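Local coordinates for protein cyanophage-like gp41-1 intein (Metagenome, PDB 6QAZ) that probably carries out protein splicing, excising itself and joining its flanking polypeptides, as expected of a naturally split intein, at residues A[36-41]-A[111-116]; A[11-16]-A[27-32]. One frame throughout, in Å; residues are numbered along the deposited sequence.

In the fold
Both interactions lie near the same edge of the all-beta chain, their centres each about 13 Å from the centre of the chain, and both are partly buried. They share one sheet: strand 28-31 of interaction 2 pairs antiparallel with strand 34-41 of interaction 1, and Val-38 N and Asn-36 N probably bond to the carbonyls of Asp-27 and Val-29. Interaction 1 is true strand pairing within that sheet, rich in backbone bonds and closed by an asparagine network with two waters. Interaction 2 joins a hairpin to the sheet with one direct hydrogen bond, its edges bridged by water. Val-38, Val-113, Val-11 and Val-29 face the interior, whereas Leu-39 and Leu-28 are exposed.

Interaction 1: A[36-41]-A[111-116]; sequences NEVLNV and IEVSGN
The carboxamide of Asn-36 has Ser-114 O over one face, 3.2 Å from Asn-36 CG, while Ser-31 CB packs obliquely over the ND2 end of the other. Here, within the beta fold expected of an intein (HINT), strands 36-41 and 111-113 pair antiparallel through a classic beta bulge. At the amide's edges, Asn-36 OD1 accepts from two waters, which lead on to Ser-114 OG and Asn-116 N, while ND2 donates to Asn-116 OD1 (2.9 Å) and to Leu-118 O. The two amide planes stand 72° apart. Asparagine suits the place because one flat group both donates and accepts where strand 93-113 gives way to a turn.

Val-38, Val-113 and Ile-111 are buried on one face of the sheet, with Val-38 CG2 4.2 Å from Val-113 CG1; Val-41 lies at its more open end, CG2 against Ile-111 CG2. Such beta-branched residues suit extended strands. Asn-40 and Glu-112 run side by side on the other face. The OG of Ser-114, held between its backbone N and carbonyl carbon (chi1 69°), takes the N-H of Glu-37. At the bulge, Glu-112 O accepts from one face of its plane both Leu-39 N at 2.8 Å and, more distantly, Asn-40 N at 3.3 Å.

Interaction 2: A[11-16]-A[27-32]; sequences VQTPQG and DLVLSN
Gln-12 and Leu-30 meet between strands 11-13 and 28-31, whose N-to-C directions differ by 116°, far from antiparallel, and only one direct hydrogen bond forms between them: Leu-30 N to Gln-12 O at 2.8 Å, the donor nearly in line with the C=O. On the other half of the same pair, a water accepts from Gln-12 N and donates to Leu-30 O, filling in for the second direct bond. Leu-28 O is buried without a conventional hydrogen-bond partner; Thr-13 CA stands 3.2 Å from Leu-28 O, and Pro-14 CD and Thr-13 CG2 also border it.

Strand 11-13 belongs to a beta hairpin with strand 16-19, turned by a type I turn from Thr-13 to Gly-16, and this hairpin lies across the edge of the sheet in what is probably the HINT fold of inteins. Gly-16 O accepts both Thr-13 N and Thr-13 OG1. Threonine suits the place because chi1 of 78° lets OG1 donate in the carbonyl plane, 2.8 Å from Gly-16 O, closing the turn. Proline suits the turn's second position (phi -63°), and Pro-14 CD packs 3.8 Å from Leu-28 CB, with CG close by.

Val-11 and Val-29 meet through methyls, CG2 of Val-11 lying 3.8 Å from CG1 of Val-29, and Phe-119 touches both. On the other side, Gln-12 and Leu-30 lie alongside, CB of Gln-12 3.9 Å from CB of Leu-30; glutamine fits because its aliphatic stem can pack while its OE1 is hydrogen-bonded to Lys-90, in the one of Gln-12's two conformers described. A second water accepts from Leu-28 N and donates to Gln-15 OE1 and Asp-27 OD1; Asp-27 also forms a salt bridge with Lys-18 and accepts from Gln-24 N.

Interaction 1: A[36-41]-A[111-116]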
ATOM      1  N   ASN A  36      -0.760   3.005 -13.436  1.00 14.03           N
ATOM      2  CA  ASN A  36      -0.991   1.600 -13.723  1.00 14.07           C
ATOM      3  C   ASN A  36      -2.486   1.303 -13.751  1.00 14.13           C
ATOM      4  O   ASN A  36      -3.247   1.860 -12.933  1.00 15.13           O
ATOM      5  CB  ASN A  36      -0.270   0.712 -12.715  1.00 13.97           C
ATOM      6  CG  ASN A  36       1.227   0.798 -12.823  1.00 13.89           C
ATOM      7  OD1 ASN A  36       1.769   0.935 -13.942  1.00 14.00           O
ATOM      8  ND2 ASN A  36       1.940   0.722 -11.711  1.00 14.64           N
ATOM      9  N   GLU A  37      -2.935   0.463 -14.680  1.00 14.38           N
ATOM     10  CA  GLU A  37      -4.353   0.098 -14.770  1.00 14.84           C
ATOM     11  C   GLU A  37      -4.687  -0.908 -13.682  1.00 14.22           C
ATOM     12  O   GLU A  37      -3.960  -1.872 -13.471  1.00 14.61           O
ATOM     13  CB  GLU A  37      -4.643  -0.570 -16.126  1.00 16.79           C
ATOM     14  CG  GLU A  37      -6.107  -0.947 -16.262  1.00 18.59           C
ATOM     15  CD  GLU A  37      -6.567  -1.769 -17.433  1.00 20.83           C
ATOM     16  OE1 GLU A  37      -7.835  -1.830 -17.599  0.50 18.98           O
ATOM     17  OE2 GLU A  37      -5.692  -2.387 -18.131  0.50 13.81           O
ATOM     18  N   VAL A  38      -5.848  -0.729 -13.069  1.00 14.44           N
ATOM     19  CA  VAL A  38      -6.384  -1.714 -12.129  1.00 14.31           C
ATOM     20  C   VAL A  38      -6.984  -2.877 -12.948  1.00 15.29           C
ATOM     21  O   VAL A  38      -7.961  -2.683 -13.685  1.00 16.83           O
ATOM     22  CB  VAL A  38      -7.420  -1.094 -11.210  1.00 14.98           C
ATOM     23  CG1 VAL A  38      -7.995  -2.139 -10.264  1.00 15.36           C
ATOM     24  CG2 VAL A  38      -6.810   0.065 -10.420  1.00 14.72           C
ATOM     25  N   LEU A  39      -6.357  -4.030 -12.844  1.00 14.66           N
ATOM     26  CA  LEU A  39      -6.720  -5.226 -13.595  1.00 15.51           C
ATOM     27  C   LEU A  39      -7.685  -6.110 -12.822  1.00 15.94           C
ATOM     28  O   LEU A  39      -8.463  -6.846 -13.429  1.00 17.62           O
ATOM     29  CB  LEU A  39      -5.464  -6.028 -13.932  1.00 16.46           C
ATOM     30  CG  LEU A  39      -4.418  -5.298 -14.754  1.00 18.03           C
ATOM     31  CD1 LEU A  39      -3.230  -6.165 -15.011  1.00 19.80           C
ATOM     32  CD2 LEU A  39      -5.011  -4.798 -16.041  1.00 21.27           C
ATOM     33  N   ASN A  40      -7.616  -6.078 -11.490  1.00 15.10           N
ATOM     34  CA  ASN A  40      -8.480  -6.923 -10.637  1.00 15.79           C
ATOM     35  C   ASN A  40      -8.768  -6.172  -9.366  1.00 14.92           C
ATOM     36  O   ASN A  40      -7.895  -5.493  -8.821  1.00 15.16           O
ATOM     37  CB  ASN A  40      -7.824  -8.241 -10.233  1.00 17.52           C
ATOM     38  CG  ASN A  40      -7.342  -9.070 -11.382  1.00 18.51           C
ATOM     39  OD1 ASN A  40      -6.277  -8.785 -11.948  1.00 19.16           O
ATOM     40  ND2 ASN A  40      -8.132 -10.067 -11.719  1.00 22.45           N
ATOM     41  N   VAL A  41      -9.978  -6.361  -8.881  1.00 14.89           N
ATOM     42  CA  VAL A  41     -10.352  -6.013  -7.498  1.00 14.83           C
ATOM     43  C   VAL A  41     -10.775  -7.330  -6.869  1.00 14.55           C
ATOM     44  O   VAL A  41     -11.830  -7.880  -7.213  1.00 15.77           O
ATOM     45  CB  VAL A  41     -11.405  -4.922  -7.408  1.00 15.89           C
ATOM     46  CG1 VAL A  41     -11.736  -4.639  -5.964  1.00 17.54           C
ATOM     47  CG2 VAL A  41     -10.971  -3.675  -8.140  1.00 16.59           C
ATOM     48  N   ILE A 111      -6.185  -5.183  -4.620  1.00 14.25           N
ATOM     49  CA  ILE A 111      -6.289  -4.950  -6.056  1.00 14.15           C
ATOM     50  C   ILE A 111      -5.019  -5.424  -6.748  1.00 14.06           C
ATOM     51  O   ILE A 111      -3.980  -5.543  -6.124  1.00 15.10           O
ATOM     52  CB  ILE A 111      -6.580  -3.467  -6.374  1.00 15.11           C
ATOM     53  CG1 ILE A 111      -5.382  -2.544  -6.134  1.00 15.46           C
ATOM     54  CG2 ILE A 111      -7.798  -2.976  -5.614  1.00 15.86           C
ATOM     55  CD1 ILE A 111      -5.626  -1.095  -6.513  1.00 16.54           C
ATOM     56  N   GLU A 112      -5.113  -5.653  -8.035  1.00 14.00           N
ATOM     57  CA  GLU A 112      -3.969  -5.938  -8.905  1.00 13.97           C
ATOM     58  C   GLU A 112      -3.863  -4.824  -9.931  1.00 13.68           C
ATOM     59  O   GLU A 112      -4.896  -4.472 -10.548  1.00 15.10           O
ATOM     60  CB  GLU A 112      -4.173  -7.255  -9.648  1.00 15.26           C
ATOM     61  CG  GLU A 112      -3.001  -7.633 -10.498  1.00 17.26           C
ATOM     62  CD  GLU A 112      -1.813  -8.038  -9.679  1.00 18.88           C
ATOM     63  OE1 GLU A 112      -1.932  -8.411  -8.474  1.00 20.78           O
ATOM     64  OE2 GLU A 112      -0.692  -8.020 -10.332  1.00 22.52           O
ATOM     65  N   VAL A 113      -2.667  -4.302 -10.143  1.00 13.57           N
ATOM     66  CA  VAL A 113      -2.451  -3.262 -11.136  1.00 13.37           C
ATOM     67  C   VAL A 113      -1.404  -3.731 -12.144  1.00 13.64           C
ATOM     68  O   VAL A 113      -0.645  -4.666 -11.897  1.00 14.80           O
ATOM     69  CB  VAL A 113      -2.102  -1.896 -10.513  1.00 13.91           C
ATOM     70  CG1 VAL A 113      -3.090  -1.555  -9.389  1.00 14.51           C
ATOM     71  CG2 VAL A 113      -0.671  -1.824 -10.005  1.00 14.18           C
ATOM     72  N   SER A 114      -1.372  -3.044 -13.282  1.00 13.42           N
ATOM     73  CA  SER A 114      -0.475  -3.369 -14.382  1.00 13.75           C
ATOM     74  C   SER A 114       0.944  -2.873 -14.110  1.00 13.62           C
ATOM     75  O   SER A 114       1.280  -2.362 -13.037  1.00 14.20           O
ATOM     76  CB  SER A 114      -1.036  -2.827 -15.672  1.00 14.23           C
ATOM     77  OG  SER A 114      -1.009  -1.393 -15.719  1.00 14.18           O
ATOM     78  N   GLY A 115       1.787  -3.002 -15.132  1.00 14.08           N
ATOM     79  CA  GLY A 115       3.100  -2.378 -15.078  1.00 14.53           C
ATOM     80  C   GLY A 115       3.963  -2.997 -14.003  1.00 13.96           C
ATOM     81  O   GLY A 115       4.018  -4.232 -13.839  1.00 14.81           O
ATOM     82  N   ASN A 116       4.581  -2.129 -13.214  1.00 14.46           N
ATOM     83  CA  ASN A 116       5.448  -2.565 -12.111  1.00 14.53           C
ATOM     84  C   ASN A 116       4.679  -3.028 -10.882  1.00 14.14           C
ATOM     85  O   ASN A 116       5.325  -3.372  -9.886  1.00 15.26           O
ATOM     86  CB  ASN A 116       6.444  -1.467 -11.759  1.00 15.24           C
ATOM     87  CG  ASN A 116       5.833  -0.236 -11.123  1.00 14.87           C
ATOM     88  OD1 ASN A 116       4.621  -0.141 -10.910  1.00 14.45           O
ATOM     89  ND2 ASN A 116       6.685   0.726 -10.840  1.00 17.12           N
TER
HETATM   90  O   HOH W   1       1.069   0.236 -16.549  0.46 13.48           O
HETATM   91  O   HOH W   2       4.491   0.721 -14.108  1.00 16.13           O

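Interaction 2: A[11-16]-A[27-32]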
ATOM      1  N   VAL A  11      -5.601   6.455  -2.943  1.00 13.97           N
ATOM      2  CA  VAL A  11      -4.750   6.282  -4.138  1.00 14.07           C
ATOM      3  C   VAL A  11      -5.086   7.424  -5.090  1.00 13.89           C
ATOM      4  O   VAL A  11      -6.172   8.003  -5.046  1.00 15.64           O
ATOM      5  CB  VAL A  11      -4.971   4.906  -4.779  1.00 14.14           C
ATOM      6  CG1 VAL A  11      -4.583   3.812  -3.811  1.00 15.39           C
ATOM      7  CG2 VAL A  11      -6.387   4.717  -5.280  1.00 15.42           C
ATOM      8  N   GLN A  12      -4.141   7.753  -5.953  1.00 14.93           N
ATOM      9  CA  GLN A  12      -4.260   8.888  -6.867  0.50 15.48           C
ATOM     10  C   GLN A  12      -4.678   8.392  -8.255  1.00 14.72           C
ATOM     11  O   GLN A  12      -3.923   7.634  -8.873  1.00 15.46           O
ATOM     12  CB  GLN A  12      -2.910   9.581  -6.881  0.50 17.86           C
ATOM     13  CG  GLN A  12      -2.987  10.949  -7.497  0.50 19.68           C
ATOM     14  CD  GLN A  12      -1.729  11.745  -7.290  0.50 21.32           C
ATOM     15  OE1 GLN A  12      -0.899  11.495  -6.419  0.50 22.25           O
ATOM     16  NE2 GLN A  12      -1.594  12.743  -8.116  0.50 24.80           N
ATOM     17  N   THR A  13      -5.833   8.824  -8.722  1.00 15.82           N
ATOM     18  CA  THR A  13      -6.283   8.545 -10.093  1.00 15.92           C
ATOM     19  C   THR A  13      -6.123   9.817 -10.887  1.00 17.49           C
ATOM     20  O   THR A  13      -6.019  10.916 -10.324  1.00 18.49           O
ATOM     21  CB  THR A  13      -7.713   8.020 -10.139  1.00 16.78           C
ATOM     22  OG1 THR A  13      -8.627   9.109  -9.979  1.00 18.24           O
ATOM     23  CG2 THR A  13      -7.963   6.918  -9.145  1.00 17.08           C
ATOM     24  N   PRO A  14      -6.286   9.760 -12.217  1.00 18.22           N
ATOM     25  CA  PRO A  14      -6.311  11.001 -12.991  1.00 20.87           C
ATOM     26  C   PRO A  14      -7.478  11.922 -12.620  1.00 21.92           C
ATOM     27  O   PRO A  14      -7.451  13.072 -13.007  1.00 28.43           O
ATOM     28  CB  PRO A  14      -6.345  10.514 -14.445  1.00 21.34           C
ATOM     29  CG  PRO A  14      -5.707   9.125 -14.380  1.00 19.68           C
ATOM     30  CD  PRO A  14      -6.259   8.558 -13.092  1.00 17.59           C
ATOM     31  N   GLN A  15      -8.537  11.371 -12.040  1.00 21.89           N
ATOM     32  CA  GLN A  15      -9.732  12.139 -11.624  1.00 25.38           C
ATOM     33  C   GLN A  15      -9.617  12.596 -10.157  1.00 25.72           C
ATOM     34  O   GLN A  15     -10.576  13.243  -9.692  1.00 35.44           O
ATOM     35  CB  GLN A  15     -10.966  11.268 -11.839  1.00 30.33           C
ATOM     36  CG  GLN A  15     -11.191  10.867 -13.300  1.00 35.25           C
ATOM     37  CD  GLN A  15     -10.343   9.712 -13.801  1.00 30.59           C
ATOM     38  OE1 GLN A  15      -9.936   8.804 -13.061  1.00 29.99           O
ATOM     39  NE2 GLN A  15     -10.076   9.746 -15.103  1.00 36.84           N
ATOM     40  N   GLY A  16      -8.489  12.381  -9.477  1.00 21.35           N
ATOM     41  CA  GLY A  16      -8.273  12.811  -8.088  1.00 21.29           C
ATOM     42  C   GLY A  16      -8.055  11.636  -7.188  1.00 17.38           C
ATOM     43  O   GLY A  16      -7.968  10.482  -7.614  1.00 18.04           O
ATOM     44  N   ASP A  27      -9.830   1.539 -13.542  1.00 16.48           N
ATOM     45  CA  ASP A  27      -9.239   2.762 -12.969  1.00 16.18           C
ATOM     46  C   ASP A  27      -7.734   2.761 -13.225  1.00 15.10           C
ATOM     47  O   ASP A  27      -7.117   1.726 -13.466  1.00 15.85           O
ATOM     48  CB  ASP A  27      -9.457   2.869 -11.460  0.54 16.05           C
ATOM     49  CG  ASP A  27     -10.694   3.614 -10.967  0.54 17.65           C
ATOM     50  OD1 ASP A  27     -10.911   4.763 -11.378  0.54 20.73           O
ATOM     51  OD2 ASP A  27     -11.461   3.007 -10.172  0.54 17.92           O
ATOM     52  N   LEU A  28      -7.157   3.942 -13.157  1.00 15.41           N
ATOM     53  CA  LEU A  28      -5.711   4.166 -13.266  1.00 15.22           C
ATOM     54  C   LEU A  28      -5.205   4.734 -11.941  1.00 14.65           C
ATOM     55  O   LEU A  28      -5.827   5.682 -11.438  1.00 15.83           O
ATOM     56  CB  LEU A  28      -5.451   5.136 -14.415  1.00 15.85           C
ATOM     57  CG  LEU A  28      -5.610   4.545 -15.819  1.00 17.18           C
ATOM     58  CD1 LEU A  28      -5.735   5.638 -16.841  1.00 21.02           C
ATOM     59  CD2 LEU A  28      -4.456   3.610 -16.167  1.00 19.00           C
ATOM     60  N   VAL A  29      -4.126   4.167 -11.407  1.00 14.31           N
ATOM     61  CA  VAL A  29      -3.568   4.614 -10.116  1.00 14.20           C
ATOM     62  C   VAL A  29      -2.115   4.980 -10.283  1.00 13.93           C
ATOM     63  O   VAL A  29      -1.343   4.267 -10.950  1.00 14.68           O
ATOM     64  CB  VAL A  29      -3.789   3.583  -9.009  1.00 14.46           C
ATOM     65  CG1 VAL A  29      -5.267   3.472  -8.673  1.00 15.71           C
ATOM     66  CG2 VAL A  29      -3.181   2.231  -9.307  1.00 14.63           C
ATOM     67  N   LEU A  30      -1.714   6.071  -9.646  1.00 14.06           N
ATOM     68  CA  LEU A  30      -0.368   6.618  -9.846  1.00 14.49           C
ATOM     69  C   LEU A  30       0.662   5.791  -9.093  1.00 13.88           C
ATOM     70  O   LEU A  30       0.486   5.491  -7.908  1.00 14.22           O
ATOM     71  CB  LEU A  30      -0.322   8.062  -9.356  1.00 15.14           C
ATOM     72  CG  LEU A  30       1.003   8.771  -9.596  1.00 16.98           C
ATOM     73  CD1 LEU A  30       1.298   8.950 -11.076  1.00 19.24           C
ATOM     74  CD2 LEU A  30       1.015  10.111  -8.890  1.00 20.26           C
ATOM     75  N   SER A  31       1.741   5.479  -9.793  1.00 14.68           N
ATOM     76  CA  SER A  31       2.941   4.836  -9.264  1.00 14.85           C
ATOM     77  C   SER A  31       4.140   5.753  -9.456  1.00 14.56           C
ATOM     78  O   SER A  31       4.005   6.880  -9.945  1.00 17.41           O
ATOM     79  CB  SER A  31       3.156   3.517  -9.975  1.00 15.92           C
ATOM     80  OG  SER A  31       3.788   3.708 -11.212  0.75 18.99           O
ATOM     81  N   ASN A  32       5.308   5.234  -9.147  1.00 15.15           N
ATOM     82  CA  ASN A  32       6.575   5.953  -9.422  1.00 15.63           C
ATOM     83  C   ASN A  32       6.880   6.037 -10.912  1.00 16.20           C
ATOM     84  O   ASN A  32       7.738   6.838 -11.268  1.00 19.44           O
ATOM     85  CB  ASN A  32       7.734   5.292  -8.666  1.00 16.45           C
ATOM     86  CG  ASN A  32       7.913   3.834  -8.988  1.00 16.52           C
ATOM     87  OD1 ASN A  32       6.956   3.077  -9.042  1.00 17.20           O
ATOM     88  ND2 ASN A  32       9.141   3.436  -9.199  1.00 21.23           N
TER
HETATM   89  O   HOH W   3      -1.877   6.034  -6.347  1.00 17.53           O
HETATM   90  O   HOH W   4      -9.227   6.141 -12.960  1.00 23.45           O